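Local atomic coordinates of putative phosphinothricin n-acetyltransferase (Acinetobacter baylyi, PDB entry 2JLM), a protein that probably transfers the acetyl group of acetyl-CoA to the amino group of L-methionine sulfone and L-methionine sulfoximine, as a GNAT-family N-acetyltransferase. Residues P62-V67 with K109-E114. Residues are numbered along the deposited sequence; the frame is centred on the assembly and turned at random.
Sequences PIIGAV and KHLMNE
L111 reaches from the helix to the strand with one methyl, CD2, which settles over the backbone between I64 and A66. L111 CD2 comes to 3.4 Å from I64 O. A66 CB, two residues along from I64, stands 4.0 Å from L111 CD2. L111 leaves the helix along its flank, and the end of the side chain closes on the strand, sliding past I64 in the opposite direction, with I64 CG2 and L111 CD2 4.2 Å apart. Both branches of I64 meet E114: CG2 packs on its CG, and CD1 reaches the helix backbone as well. With chi1 at -57°, I64 CG2 lies anti to the backbone N and 4.0 Å from E114 CG. The extended arm brings I64 CD1 to 3.9 Å from E114 O. The two side chains cross at about a right angle. E114 bends at chi2 (74°), presenting its methylene to the isoleucine while its carboxylate turns to R11 of the second subunit, where E114 OE2 forms a salt bridge with R11 NH1. Strand 63-68 lies between 7-14 and 73-81 in the mixed sheet, and helix 107-121 packs across this face, its axis locally running at 145° to the strand; F12 and A77 on the flanking strands also touch L111. This is helix-on-sheet packing within the GNAT fold, held by van der Waals contact, methyl to methyl or methylene and methyl to backbone carbonyl, with no polar bond between the two segments, and with E114 serving both surfaces: aliphatic stem for the sheet, charged end for the subunit interface.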
loop_
_atom_site.group_PDB
_atom_site.type_symbol
_atom_site.label_atom_id
_atom_site.label_comp_id
_atom_site.label_asym_id
_atom_site.label_seq_id
_atom_site.Cartn_x
_atom_site.Cartn_y
_atom_site.Cartn_z
ATOM N N PRO D 62 4.704 5.987 -9.322
ATOM C CA PRO D 62 3.696 5.598 -10.314
ATOM C C PRO D 62 4.289 5.482 -11.715
ATOM O O PRO D 62 5.257 6.170 -12.043
ATOM C CB PRO D 62 2.687 6.750 -10.258
ATOM C CG PRO D 62 3.476 7.922 -9.755
ATOM C CD PRO D 62 4.556 7.382 -8.872
ATOM N N ILE D 63 3.729 4.593 -12.524
ATOM C CA ILE D 63 4.002 4.590 -13.956
ATOM C C ILE D 63 2.651 4.605 -14.660
ATOM O O ILE D 63 1.945 3.598 -14.681
ATOM C CB ILE D 63 4.823 3.363 -14.401
ATOM C CG1 ILE D 63 5.949 3.060 -13.406
ATOM C CG2 ILE D 63 5.413 3.577 -15.791
ATOM C CD1 ILE D 63 6.784 1.849 -13.816
ATOM N N ILE D 64 2.284 5.759 -15.208
ATOM C CA ILE D 64 0.976 5.937 -15.827
ATOM C C ILE D 64 1.082 5.865 -17.346
ATOM O O ILE D 64 1.812 6.636 -17.968
ATOM C CB ILE D 64 0.334 7.271 -15.409
ATOM C CG1 ILE D 64 0.217 7.357 -13.884
ATOM C CG2 ILE D 64 -1.039 7.419 -16.024
ATOM C CD1 ILE D 64 -0.388 8.691 -13.381
ATOM N N GLY D 65 0.360 4.927 -17.944
ATOM C CA GLY D 65 0.449 4.711 -19.376
ATOM C C GLY D 65 -0.806 5.120 -20.121
ATOM O O GLY D 65 -1.873 5.293 -19.527
ATOM N N ALA D 66 -0.673 5.295 -21.430
ATOM C CA ALA D 66 -1.819 5.590 -22.282
ATOM C C ALA D 66 -1.891 4.509 -23.351
ATOM O O ALA D 66 -0.890 4.212 -24.011
ATOM C CB ALA D 66 -1.691 6.971 -22.910
ATOM N N VAL D 67 -3.065 3.906 -23.504
ATOM C CA VAL D 67 -3.204 2.764 -24.401
ATOM C C VAL D 67 -4.320 2.985 -25.408
ATOM O O VAL D 67 -5.374 3.517 -25.065
ATOM C CB VAL D 67 -3.433 1.479 -23.604
ATOM C CG1 VAL D 67 -3.816 0.353 -24.518
ATOM C CG2 VAL D 67 -2.165 1.128 -22.828
ATOM N N LYS D 109 0.308 15.944 -22.713
ATOM C CA LYS D 109 -0.449 16.808 -21.842
ATOM C C LYS D 109 -1.417 15.975 -20.999
ATOM O O LYS D 109 -1.529 16.188 -19.794
ATOM C CB LYS D 109 -1.166 17.887 -22.670
ATOM C CG LYS D 109 -1.858 18.964 -21.839
ATOM C CD LYS D 109 -2.711 19.879 -22.709
ATOM N N HIS D 110 -2.096 15.018 -21.632
ATOM C CA HIS D 110 -2.993 14.102 -20.923
ATOM C C HIS D 110 -2.262 13.331 -19.827
ATOM O O HIS D 110 -2.719 13.266 -18.691
ATOM C CB HIS D 110 -3.603 13.077 -21.889
ATOM C CG HIS D 110 -4.538 13.670 -22.889
ATOM N ND1 HIS D 110 -5.629 14.427 -22.524
ATOM C CD2 HIS D 110 -4.558 13.606 -24.241
ATOM C CE1 HIS D 110 -6.275 14.811 -23.608
ATOM N NE2 HIS D 110 -5.646 14.326 -24.663
ATOM N N LEU D 111 -1.140 12.719 -20.188
ATOM C CA LEU D 111 -0.356 11.967 -19.223
ATOM C C LEU D 111 0.137 12.881 -18.102
ATOM O O LEU D 111 0.033 12.537 -16.919
ATOM C CB LEU D 111 0.800 11.247 -19.916
ATOM C CG LEU D 111 0.340 10.031 -20.730
ATOM C CD1 LEU D 111 1.383 9.603 -21.764
ATOM C CD2 LEU D 111 -0.036 8.840 -19.819
ATOM N N MET D 112 0.647 14.058 -18.462
ATOM C CA MET D 112 1.083 15.008 -17.440
ATOM C C MET D 112 -0.072 15.392 -16.516
ATOM O O MET D 112 0.088 15.430 -15.297
ATOM C CB MET D 112 1.734 16.253 -18.053
ATOM C CG MET D 112 3.196 16.047 -18.444
ATOM S SD MET D 112 4.191 15.324 -17.118
ATOM C CE MET D 112 3.955 16.571 -15.857
ATOM N N ASN D 113 -1.241 15.660 -17.087
ATOM C CA ASN D 113 -2.390 15.988 -16.257
ATOM C C ASN D 113 -2.714 14.877 -15.260
ATOM O O ASN D 113 -3.023 15.136 -14.098
ATOM C CB ASN D 113 -3.618 16.317 -17.108
ATOM C CG ASN D 113 -3.674 17.781 -17.512
ATOM O OD1 ASN D 113 -3.239 18.664 -16.768
ATOM N ND2 ASN D 113 -4.221 18.045 -18.693
ATOM N N GLU D 114 -2.656 13.639 -15.719
ATOM C CA GLU D 114 -2.965 12.515 -14.850
ATOM C C GLU D 114 -1.854 12.348 -13.791
ATOM O O GLU D 114 -2.136 12.127 -12.612
ATOM C CB GLU D 114 -3.178 11.249 -15.694
ATOM C CG GLU D 114 -3.860 10.083 -14.971
ATOM C CD GLU D 114 -5.361 10.288 -14.738
ATOM O OE1 GLU D 114 -5.923 11.321 -15.171
ATOM O OE2 GLU D 114 -5.982 9.401 -14.111
#